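Long-range contact in uncharacterized protein (Vibrio parahaemolyticus, PDB 1ZBP), which is of unknown function but belongs to the ImpE family, pairing a mostly helical N-terminal part with a mostly antiparallel beta C-terminal part: residues K219-K227 / Y235-W243. Numbering follows the deposited sequence.
Sequences KLGRETDWK and YLGLGLKCW
With chi1 of -53°, Thr224 sets OG1 beside its own backbone N and opposite its carbonyl carbon, which carries the hydroxyl to Leu240. There OG1 donates a hydrogen bond to Leu240 O at 2.8 Å, tilted from the carbonyl plane. Trp226 has a similar first torsion, which turns the end of the indole back toward the partner strand, where CE3 comes to 3.3 Å from Leu236 O and CZ3 passes Gly237 CA; farther along, Cys242 CB lies at the edge of the Trp226 ring, near its plane, 4.0 Å from CZ2. Strands 224-227 and 235-239 run antiparallel, at 151°. Asp225 and Leu238 form a hydrogen-bonded pair: Asp225 N reaches Leu238 O in the carbonyl plane at 2.8 Å, whereas the return bond from Leu238 N is bent and weak. Their side chains project together on the face away from the indole, where the aliphatic part of Lys227 slants across Leu238, its CE 3.4 Å from Leu238 CD1. Leu236 N closes the far end on Lys227 O. At the other end Gly239, with positive phi, brings its CA to 3.2 Å from Glu223 O in a CA-H...O contact, and Leu240 N bonds the same oxygen from above the carbonyl plane. Leu240 then rests its CB against Thr224 OG1 and Gly221 O; Gly221 ends the preceding helix in a Schellman motif. The contact thus forms a two-stranded beta hairpin together with its entry and exit. Ile148 also touches Trp226, Gln218 of helix 216-219 packs on Asp225 and Leu238, and Asp150 binds Tyr235 N; beyond Lys241, salt-bridged to Glu157, the chain enters strand 242-245 of the eight-stranded antiparallel sheet, between strands 140-147 and 248-251.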
loop_
_atom_site.group_PDB
_atom_site.type_symbol
_atom_site.label_atom_id
_atom_site.label_comp_id
_atom_site.label_asym_id
_atom_site.label_seq_id
_atom_site.Cartn_x
_atom_site.Cartn_y
_atom_site.Cartn_z
ATOM N N LYS A 219 11.014 -2.693 2.542
ATOM C CA LYS A 219 10.036 -3.597 1.982
ATOM C C LYS A 219 9.352 -4.386 3.083
ATOM O O LYS A 219 8.147 -4.610 3.038
ATOM C CB LYS A 219 10.707 -4.537 0.985
ATOM C CG LYS A 219 11.196 -3.829 -0.259
ATOM C CD LYS A 219 11.815 -4.804 -1.231
ATOM C CE LYS A 219 12.407 -4.077 -2.426
ATOM N NZ LYS A 219 13.155 -5.021 -3.307
ATOM N N LEU A 220 10.122 -4.810 4.078
ATOM C CA LEU A 220 9.563 -5.568 5.192
ATOM C C LEU A 220 8.771 -4.670 6.143
ATOM O O LEU A 220 8.060 -5.157 7.025
ATOM C CB LEU A 220 10.683 -6.275 5.961
ATOM C CG LEU A 220 11.292 -7.536 5.330
ATOM C CD1 LEU A 220 12.607 -7.852 6.038
ATOM C CD2 LEU A 220 10.327 -8.716 5.443
ATOM N N GLY A 221 8.888 -3.362 5.944
ATOM C CA GLY A 221 8.187 -2.418 6.790
ATOM C C GLY A 221 8.808 -2.305 8.165
ATOM O O GLY A 221 8.111 -2.032 9.134
ATOM N N ARG A 222 10.121 -2.501 8.249
ATOM C CA ARG A 222 10.818 -2.441 9.529
ATOM C C ARG A 222 11.564 -1.133 9.772
ATOM O O ARG A 222 12.408 -1.043 10.658
ATOM C CB ARG A 222 11.765 -3.644 9.661
ATOM C CG ARG A 222 11.016 -4.959 9.908
ATOM C CD ARG A 222 11.901 -6.179 9.749
ATOM N NE ARG A 222 11.190 -7.408 10.100
ATOM C CZ ARG A 222 11.641 -8.633 9.842
ATOM N NH1 ARG A 222 12.804 -8.798 9.228
ATOM N NH2 ARG A 222 10.931 -9.695 10.196
ATOM N N GLU A 223 11.252 -0.120 8.977
ATOM C CA GLU A 223 11.847 1.186 9.162
ATOM C C GLU A 223 11.224 2.163 8.181
ATOM O O GLU A 223 10.652 1.766 7.162
ATOM C CB GLU A 223 13.370 1.140 8.997
ATOM C CG GLU A 223 13.891 1.119 7.569
ATOM C CD GLU A 223 15.393 1.419 7.492
ATOM O OE1 GLU A 223 16.190 0.690 8.138
ATOM O OE2 GLU A 223 15.772 2.384 6.781
ATOM N N THR A 224 11.316 3.445 8.509
ATOM C CA THR A 224 10.759 4.499 7.678
ATOM C C THR A 224 11.849 5.545 7.405
ATOM O O THR A 224 12.421 6.104 8.338
ATOM C CB THR A 224 9.568 5.179 8.397
ATOM O OG1 THR A 224 8.624 4.183 8.811
ATOM C CG2 THR A 224 8.893 6.176 7.486
ATOM N N ASP A 225 12.131 5.802 6.130
ATOM C CA ASP A 225 13.141 6.786 5.735
ATOM C C ASP A 225 12.444 7.878 4.918
ATOM O O ASP A 225 11.336 7.680 4.427
ATOM C CB ASP A 225 14.253 6.112 4.902
ATOM C CG ASP A 225 15.593 6.856 4.979
ATOM O OD1 ASP A 225 16.122 7.019 6.101
ATOM O OD2 ASP A 225 16.134 7.268 3.924
ATOM N N TRP A 226 13.085 9.032 4.772
ATOM C CA TRP A 226 12.486 10.124 4.007
ATOM C C TRP A 226 13.496 10.772 3.066
ATOM O O TRP A 226 14.513 11.305 3.507
ATOM C CB TRP A 226 11.910 11.182 4.957
ATOM C CG TRP A 226 10.888 10.622 5.883
ATOM C CD1 TRP A 226 11.107 10.081 7.111
ATOM C CD2 TRP A 226 9.495 10.439 5.602
ATOM N NE1 TRP A 226 9.938 9.563 7.613
ATOM C CE2 TRP A 226 8.933 9.770 6.705
ATOM C CE3 TRP A 226 8.671 10.775 4.519
ATOM C CZ2 TRP A 226 7.580 9.423 6.762
ATOM C CZ3 TRP A 226 7.326 10.429 4.572
ATOM C CH2 TRP A 226 6.794 9.759 5.689
ATOM N N LYS A 227 13.224 10.719 1.768
ATOM C CA LYS A 227 14.121 11.333 0.802
ATOM C C LYS A 227 13.467 12.587 0.240
ATOM O O LYS A 227 12.305 12.564 -0.169
ATOM C CB LYS A 227 14.452 10.369 -0.347
ATOM C CG LYS A 227 15.366 9.204 0.013
ATOM C CD LYS A 227 15.734 8.381 -1.225
ATOM C CE LYS A 227 16.601 7.173 -0.866
ATOM N NZ LYS A 227 17.847 7.563 -0.135
ATOM N N TYR A 235 8.605 15.688 0.053
ATOM C CA TYR A 235 9.282 14.542 0.659
ATOM C C TYR A 235 8.521 13.238 0.397
ATOM O O TYR A 235 7.347 13.114 0.744
ATOM C CB TYR A 235 9.414 14.769 2.167
ATOM C CG TYR A 235 10.214 15.996 2.528
ATOM C CD1 TYR A 235 11.608 15.948 2.607
ATOM C CD2 TYR A 235 9.584 17.224 2.749
ATOM C CE1 TYR A 235 12.353 17.097 2.892
ATOM C CE2 TYR A 235 10.321 18.374 3.036
ATOM C CZ TYR A 235 11.698 18.308 3.105
ATOM O OH TYR A 235 12.426 19.445 3.384
ATOM N N LEU A 236 9.183 12.270 -0.228
ATOM C CA LEU A 236 8.550 10.985 -0.504
ATOM C C LEU A 236 8.902 10.052 0.638
ATOM O O LEU A 236 9.739 10.380 1.455
ATOM C CB LEU A 236 9.041 10.399 -1.822
ATOM C CG LEU A 236 8.713 11.198 -3.075
ATOM C CD1 LEU A 236 9.083 10.356 -4.294
ATOM C CD2 LEU A 236 7.235 11.563 -3.113
ATOM N N GLY A 237 8.275 8.889 0.704
ATOM C CA GLY A 237 8.574 7.986 1.798
ATOM C C GLY A 237 9.196 6.681 1.374
ATOM O O GLY A 237 9.199 6.334 0.193
ATOM N N LEU A 238 9.733 5.960 2.349
ATOM C CA LEU A 238 10.359 4.674 2.101
ATOM C C LEU A 238 10.120 3.817 3.336
ATOM O O LEU A 238 10.456 4.212 4.461
ATOM C CB LEU A 238 11.864 4.837 1.863
ATOM C CG LEU A 238 12.311 5.766 0.732
ATOM C CD1 LEU A 238 13.823 5.924 0.746
ATOM C CD2 LEU A 238 11.848 5.208 -0.593
ATOM N N GLY A 239 9.532 2.649 3.132
ATOM C CA GLY A 239 9.265 1.775 4.257
ATOM C C GLY A 239 7.885 2.004 4.849
ATOM O O GLY A 239 6.997 2.492 4.162
ATOM N N LEU A 240 7.725 1.661 6.128
ATOM C CA LEU A 240 6.459 1.778 6.862
ATOM C C LEU A 240 5.822 3.179 6.802
ATOM O O LEU A 240 6.479 4.169 7.049
ATOM C CB LEU A 240 6.710 1.372 8.325
ATOM C CG LEU A 240 5.472 1.200 9.203
ATOM C CD1 LEU A 240 4.677 -0.018 8.712
ATOM C CD2 LEU A 240 5.882 1.035 10.663
ATOM N N LYS A 241 4.539 3.267 6.474
ATOM C CA LYS A 241 3.890 4.565 6.406
ATOM C C LYS A 241 3.776 5.192 7.796
ATOM O O LYS A 241 3.665 4.487 8.803
ATOM C CB LYS A 241 2.506 4.428 5.748
ATOM C CG LYS A 241 2.556 3.916 4.294
ATOM C CD LYS A 241 1.184 3.919 3.607
ATOM C CE LYS A 241 1.278 3.404 2.160
ATOM N NZ LYS A 241 -0.047 3.443 1.448
ATOM N N CYS A 242 3.802 6.520 7.843
ATOM C CA CYS A 242 3.722 7.271 9.101
ATOM C C CYS A 242 2.725 8.361 8.688
ATOM O O CYS A 242 2.876 8.940 7.629
ATOM C CB CYS A 242 5.126 7.856 9.463
ATOM S SG CYS A 242 5.652 7.992 11.278
ATOM N N TRP A 243 1.699 8.602 9.501
ATOM C CA TRP A 243 0.666 9.596 9.217
ATOM C C TRP A 243 0.710 10.743 10.214
ATOM O O TRP A 243 1.102 10.575 11.368
ATOM C CB TRP A 243 -0.749 8.968 9.284
ATOM C CG TRP A 243 -1.162 8.137 8.090
ATOM C CD1 TRP A 243 -0.386 7.791 7.029
ATOM C CD2 TRP A 243 -2.452 7.539 7.856
ATOM N NE1 TRP A 243 -1.103 7.017 6.145
ATOM C CE2 TRP A 243 -2.376 6.848 6.628
ATOM C CE3 TRP A 243 -3.667 7.520 8.567
ATOM C CZ2 TRP A 243 -3.453 6.147 6.089
ATOM C CZ3 TRP A 243 -4.750 6.816 8.029
ATOM C CH2 TRP A 243 -4.631 6.141 6.801
#